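Local coordinates for protein NADP-dependent alcohol dehydrogenase (Entamoeba histolytica, PDB 2OUI) that catalyses the NADP-dependent interconversion of alcohols and their aldehydes or ketones, probably with the help of its bound zinc ion, at residues Arg30-Ala35 and Val62-Lys67; Asn163-Asp168 and Val236-Ile241. The protein carries 1 engineered substitution. One frame throughout, in Å; residues are numbered along the deposited sequence.

In the fold
Contact 1 (Arg30-Ala35 with Val62-Lys67) and contact 2 (Asn163-Asp168 with Val236-Ile241) lie on opposite sides of the chain's centre. Their centres are 36 Å apart, and their nearest atoms are about 19 Å apart. They come in series along the chain, so contact 1 is complete before contact 2 begins. They share no sheet. Contact 1 pairs two antiparallel strands in the GroES-like domain, close in sequence to the zinc ligands Cys37 and His59. Contact 2 ties a loop to a strand of the parallel, Rossmann-type sheet, which probably binds NADP as in related dehydrogenases. The two contacts thus belong to different domains of the enzyme.

Contact 1: Arg30-Ala35 and Val62-Lys67; sequences RPLALA and VGQIVK
A classic beta bulge interrupts the antiparallel pairing of Arg30-Ala33 with Val62-Val66. Leu32 and Ala33 both face Val62, and Val62 O accepts from Leu32 N at 2.8 Å and from Ala33 N at 3.1 Å. Val62 N returns a bond to Ala33 O. On the other side of the bulge, Arg30 and Gln64 form a hydrogen-bonded pair, joined through both backbone N and O atoms. Pro31 and Gly63 form the non-hydrogen-bonded pair between them, with their CA atoms 4.2 Å apart.

The side chains of Arg30 and Gln64 run side by side. Gln64 OE1 sits at the edge of the Arg30 guanidinium, in its plane. Gln64 OE1 takes two bonds there, from Arg30 NE at 2.8 Å and from Arg30 NH2 at 2.6 Å. Both donors come from the same face of the amide, whose plane is turned 48° from the guanidinium. With Gln64 CG anti to the backbone N (chi1 -174°), the extended chain brings OE1 alongside Arg30. Gln64 NE2 bonds to the carbonyls of Gly78 and Glu356, which helps fix the amide. Val66 CG1 packs against Arg30 CD at 3.7 Å.

Arg30 NH2 also makes a salt bridge to Asp355, and Tyr353 makes a cation-pi contact with Arg30. Strand 80-83 borders Val62-Lys67, where Gly63 bonds to Val81. Strand 346-350 pairs with strand 27-34, and helix 142-145 touches Ala33 and Val62.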
loop_
_atom_site.group_PDB
_atom_site.type_symbol
_atom_site.label_atom_id
_atom_site.label_comp_id
_atom_site.label_asym_id
_atom_site.label_seq_id
_atom_site.Cartn_x
_atom_site.Cartn_y
_atom_site.Cartn_z
ATOM N N ARG A 30 -28.729 -20.730 16.965
ATOM C CA ARG A 30 -29.368 -20.264 18.207
ATOM C C ARG A 30 -28.328 -19.545 19.065
ATOM O O ARG A 30 -27.157 -19.961 19.097
ATOM C CB ARG A 30 -30.010 -21.445 18.963
ATOM C CG ARG A 30 -29.032 -22.440 19.557
ATOM C CD ARG A 30 -29.830 -23.605 20.235
ATOM N NE ARG A 30 -28.974 -24.603 20.874
ATOM C CZ ARG A 30 -29.420 -25.715 21.454
ATOM N NH1 ARG A 30 -30.718 -25.987 21.459
ATOM N NH2 ARG A 30 -28.566 -26.562 22.033
ATOM N N PRO A 31 -28.712 -18.418 19.718
ATOM C CA PRO A 31 -27.700 -17.665 20.490
ATOM C C PRO A 31 -27.302 -18.310 21.817
ATOM O O PRO A 31 -28.179 -18.817 22.541
ATOM C CB PRO A 31 -28.414 -16.339 20.792
ATOM C CG PRO A 31 -29.882 -16.708 20.880
ATOM C CD PRO A 31 -30.040 -17.761 19.763
ATOM N N LEU A 32 -26.002 -18.255 22.129
ATOM C CA LEU A 32 -25.438 -18.691 23.416
ATOM C C LEU A 32 -24.951 -17.504 24.237
ATOM O O LEU A 32 -24.972 -17.547 25.443
ATOM C CB LEU A 32 -24.250 -19.622 23.201
ATOM C CG LEU A 32 -24.488 -20.975 22.526
ATOM C CD1 LEU A 32 -23.145 -21.654 22.371
ATOM C CD2 LEU A 32 -25.447 -21.817 23.355
ATOM N N ALA A 33 -24.485 -16.452 23.570
ATOM C CA ALA A 33 -24.150 -15.217 24.273
ATOM C C ALA A 33 -24.419 -14.067 23.310
ATOM O O ALA A 33 -24.177 -14.189 22.105
ATOM C CB ALA A 33 -22.690 -15.223 24.761
ATOM N N LEU A 34 -24.990 -12.985 23.840
ATOM C CA LEU A 34 -25.402 -11.841 23.013
ATOM C C LEU A 34 -24.954 -10.560 23.668
ATOM O O LEU A 34 -24.861 -10.509 24.890
ATOM C CB LEU A 34 -26.947 -11.797 22.925
ATOM C CG LEU A 34 -27.606 -12.952 22.147
ATOM C CD1 LEU A 34 -29.128 -12.891 22.304
ATOM C CD2 LEU A 34 -27.208 -12.952 20.653
ATOM N N ALA A 35 -24.719 -9.521 22.871
ATOM C CA ALA A 35 -24.442 -8.184 23.435
ATOM C C ALA A 35 -25.177 -7.117 22.617
ATOM O O ALA A 35 -25.340 -7.286 21.407
ATOM C CB ALA A 35 -22.945 -7.905 23.437
ATOM N N VAL A 62 -22.370 -15.161 19.945
ATOM C CA VAL A 62 -21.714 -16.478 19.857
ATOM C C VAL A 62 -22.915 -17.421 19.861
ATOM O O VAL A 62 -23.862 -17.206 20.615
ATOM C CB VAL A 62 -20.820 -16.743 21.078
ATOM C CG1 VAL A 62 -20.445 -18.229 21.206
ATOM C CG2 VAL A 62 -19.564 -15.857 20.996
ATOM N N GLY A 63 -22.916 -18.412 18.981
ATOM C CA GLY A 63 -24.122 -19.206 18.828
ATOM C C GLY A 63 -23.821 -20.653 18.562
ATOM O O GLY A 63 -22.664 -21.066 18.541
ATOM N N GLN A 64 -24.883 -21.423 18.402
ATOM C CA GLN A 64 -24.763 -22.849 18.143
ATOM C C GLN A 64 -25.570 -23.187 16.891
ATOM O O GLN A 64 -26.743 -22.795 16.766
ATOM C CB GLN A 64 -25.278 -23.624 19.374
ATOM C CG GLN A 64 -25.057 -25.122 19.263
ATOM C CD GLN A 64 -25.374 -25.849 20.558
ATOM O OE1 GLN A 64 -26.322 -25.487 21.271
ATOM N NE2 GLN A 64 -24.611 -26.911 20.848
ATOM N N ILE A 65 -24.961 -23.905 15.949
ATOM C CA ILE A 65 -25.669 -24.335 14.726
ATOM C C ILE A 65 -26.830 -25.284 15.017
ATOM O O ILE A 65 -26.634 -26.297 15.681
ATOM C CB ILE A 65 -24.711 -25.057 13.747
ATOM C CG1 ILE A 65 -23.421 -24.245 13.555
ATOM C CG2 ILE A 65 -25.412 -25.361 12.401
ATOM C CD1 ILE A 65 -23.616 -22.931 12.871
ATOM N N VAL A 66 -28.021 -24.949 14.505
ATOM C CA VAL A 66 -29.204 -25.823 14.638
ATOM C C VAL A 66 -29.627 -26.425 13.296
ATOM O O VAL A 66 -30.353 -27.408 13.264
ATOM C CB VAL A 66 -30.421 -25.123 15.339
ATOM C CG1 VAL A 66 -30.044 -24.730 16.746
ATOM C CG2 VAL A 66 -30.896 -23.888 14.553
ATOM N N LYS A 67 -29.169 -25.839 12.185
ATOM C CA LYS A 67 -29.473 -26.388 10.856
ATOM C C LYS A 67 -28.448 -25.909 9.872
ATOM O O LYS A 67 -28.035 -24.763 9.950
ATOM C CB LYS A 67 -30.834 -25.909 10.381
ATOM C CG LYS A 67 -31.367 -26.635 9.118
ATOM C CD LYS A 67 -32.754 -26.139 8.750
ATOM C CE LYS A 67 -33.335 -26.905 7.551
ATOM N NZ LYS A 67 -33.220 -28.394 7.714
#

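Contact 2: Asn163-Asp168 and Val236-Ile241; sequences NIKLGD and VDKVVI. With EDO (1,2-ethanediol), chain L.
Lys238, on a strand of the Rossmann-type parallel sheet, reaches into the loop Asn163-Asp168. Lys238 CB lies 4.2 Å from Ile164 CG1, and the two side chains run antiparallel alongside one another. Lys238 CG comes to 3.3 Å from Asp168 OD2. Lys238 CD and CE run past both that oxygen and Asn163 O. Bends at chi2 (-67°) and chi4 (57°) fold the chain so that NZ meets both acceptors. Lys238 NZ makes a salt bridge to Asp168 OD2 at 2.7 Å, on the syn side, somewhat out of the carboxylate plane. Lys238 NZ also bonds to Asn163 O at 3.0 Å, from above the carbonyl plane. A water accepts from Lys238 NZ and donates to Asp168 OD1.

Asp168 OD2 is gripped from opposite faces, because Lys165 N also donates to it at 2.8 Å. This second bond ties the carboxylate across the type II turn Lys165-Asp168. Asp237 lies beside Asp168, but its OD2 accepts from Thr169 N and its OD1 pairs with Lys257. Ile164 CD1 touches Val240 CG2 at 4.2 Å, the two side chains roughly perpendicular. A 1,2-ethanediol molecule donates to Ile164 O.

Lys304 of the second subunit makes a salt bridge to Asp168 OD1. The loop joins helix 148-161 to strand 170-173, while helix 177-188 packs on Ile164 and Val240.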
loop_
_atom_site.group_PDB
_atom_site.type_symbol
_atom_site.label_atom_id
_atom_site.label_comp_id
_atom_site.label_asym_id
_atom_site.label_seq_id
_atom_site.Cartn_x
_atom_site.Cartn_y
_atom_site.Cartn_z
ATOM N N ASN A 163 -3.824 3.847 9.836
ATOM C CA ASN A 163 -2.526 3.586 9.204
ATOM C C ASN A 163 -1.390 3.723 10.217
ATOM O O ASN A 163 -0.341 4.327 9.961
ATOM C CB ASN A 163 -2.327 4.540 8.007
ATOM C CG ASN A 163 -1.140 4.167 7.168
ATOM O OD1 ASN A 163 -0.832 2.986 7.010
ATOM N ND2 ASN A 163 -0.457 5.165 6.628
ATOM N N ILE A 164 -1.630 3.158 11.391
ATOM C CA ILE A 164 -0.729 3.348 12.520
ATOM C C ILE A 164 0.571 2.595 12.234
ATOM O O ILE A 164 0.529 1.431 11.805
ATOM C CB ILE A 164 -1.387 2.888 13.844
ATOM C CG1 ILE A 164 -2.500 3.883 14.229
ATOM C CG2 ILE A 164 -0.349 2.827 14.922
ATOM C CD1 ILE A 164 -3.512 3.316 15.139
ATOM N N LYS A 165 1.701 3.272 12.452
ATOM C CA LYS A 165 3.057 2.700 12.249
ATOM C C LYS A 165 3.809 2.564 13.560
ATOM O O LYS A 165 3.458 3.198 14.562
ATOM C CB LYS A 165 3.908 3.576 11.332
ATOM C CG LYS A 165 3.323 3.857 9.928
ATOM C CD LYS A 165 3.069 2.585 9.149
ATOM C CE LYS A 165 2.535 2.896 7.754
ATOM N NZ LYS A 165 2.112 1.628 7.091
ATOM N N LEU A 166 4.884 1.770 13.540
ATOM C CA LEU A 166 5.693 1.522 14.730
ATOM C C LEU A 166 6.228 2.809 15.312
ATOM O O LEU A 166 6.868 3.606 14.607
ATOM C CB LEU A 166 6.861 0.579 14.411
ATOM C CG LEU A 166 6.501 -0.891 14.139
ATOM C CD1 LEU A 166 7.657 -1.635 13.398
ATOM C CD2 LEU A 166 6.131 -1.615 15.438
ATOM N N GLY A 167 5.958 2.999 16.608
ATOM C CA GLY A 167 6.370 4.191 17.349
ATOM C C GLY A 167 5.525 5.443 17.154
ATOM O O GLY A 167 5.828 6.472 17.752
ATOM N N ASP A 168 4.446 5.356 16.371
ATOM C CA ASP A 168 3.575 6.519 16.114
ATOM C C ASP A 168 2.939 7.020 17.411
ATOM O O ASP A 168 2.615 6.222 18.297
ATOM C CB ASP A 168 2.426 6.164 15.163
ATOM C CG ASP A 168 2.768 6.403 13.700
ATOM O OD1 ASP A 168 3.809 7.032 13.396
ATOM O OD2 ASP A 168 1.963 5.982 12.854
ATOM N N VAL A 236 -0.314 15.107 16.743
ATOM C CA VAL A 236 -0.073 13.667 16.810
ATOM C C VAL A 236 0.109 13.112 15.407
ATOM O O VAL A 236 -0.228 13.784 14.427
ATOM C CB VAL A 236 -1.252 12.940 17.520
ATOM C CG1 VAL A 236 -1.426 13.455 18.933
ATOM C CG2 VAL A 236 -2.571 13.099 16.723
ATOM N N ASP A 237 0.632 11.884 15.296
ATOM C CA ASP A 237 0.901 11.273 13.983
ATOM C C ASP A 237 -0.357 10.773 13.294
ATOM O O ASP A 237 -0.513 10.966 12.081
ATOM C CB ASP A 237 1.891 10.109 14.127
ATOM C CG ASP A 237 3.244 10.563 14.631
ATOM O OD1 ASP A 237 3.808 11.518 14.058
ATOM O OD2 ASP A 237 3.748 10.003 15.621
ATOM N N LYS A 238 -1.217 10.084 14.055
ATOM C CA LYS A 238 -2.419 9.425 13.516
ATOM C C LYS A 238 -3.564 9.598 14.530
ATOM O O LYS A 238 -3.323 9.735 15.730
ATOM C CB LYS A 238 -2.163 7.928 13.324
ATOM C CG LYS A 238 -0.917 7.566 12.457
ATOM C CD LYS A 238 -1.042 7.968 10.970
ATOM C CE LYS A 238 0.344 8.097 10.311
ATOM N NZ LYS A 238 1.136 6.852 10.417
ATOM N N VAL A 239 -4.798 9.565 14.041
ATOM C CA VAL A 239 -5.977 9.748 14.894
ATOM C C VAL A 239 -7.034 8.688 14.539
ATOM O O VAL A 239 -7.309 8.449 13.356
ATOM C CB VAL A 239 -6.601 11.173 14.738
ATOM C CG1 VAL A 239 -7.904 11.281 15.539
ATOM C CG2 VAL A 239 -5.627 12.264 15.169
ATOM N N VAL A 240 -7.604 8.048 15.570
ATOM C CA VAL A 240 -8.764 7.156 15.400
ATOM C C VAL A 240 -9.963 7.861 16.025
ATOM O O VAL A 240 -9.869 8.433 17.119
ATOM C CB VAL A 240 -8.567 5.787 16.123
ATOM C CG1 VAL A 240 -9.801 4.915 15.918
ATOM C CG2 VAL A 240 -7.299 5.061 15.634
ATOM N N ILE A 241 -11.083 7.875 15.304
ATOM C CA ILE A 241 -12.313 8.440 15.836
ATOM C C ILE A 241 -13.243 7.267 16.083
ATOM O O ILE A 241 -13.574 6.515 15.159
ATOM C CB ILE A 241 -12.994 9.437 14.877
ATOM C CG1 ILE A 241 -12.083 10.640 14.606
ATOM C CG2 ILE A 241 -14.299 9.897 15.492
ATOM C CD1 ILE A 241 -12.641 11.610 13.579
HETATM C C1 EDO L . -0.964 -0.761 8.967
HETATM O O1 EDO L . -0.283 0.375 9.504
HETATM C C2 EDO L . -2.417 -0.743 9.434
HETATM O O2 EDO L . -3.216 -0.050 8.461
HETATM O O HOH W 1 4.025 7.749 10.794
#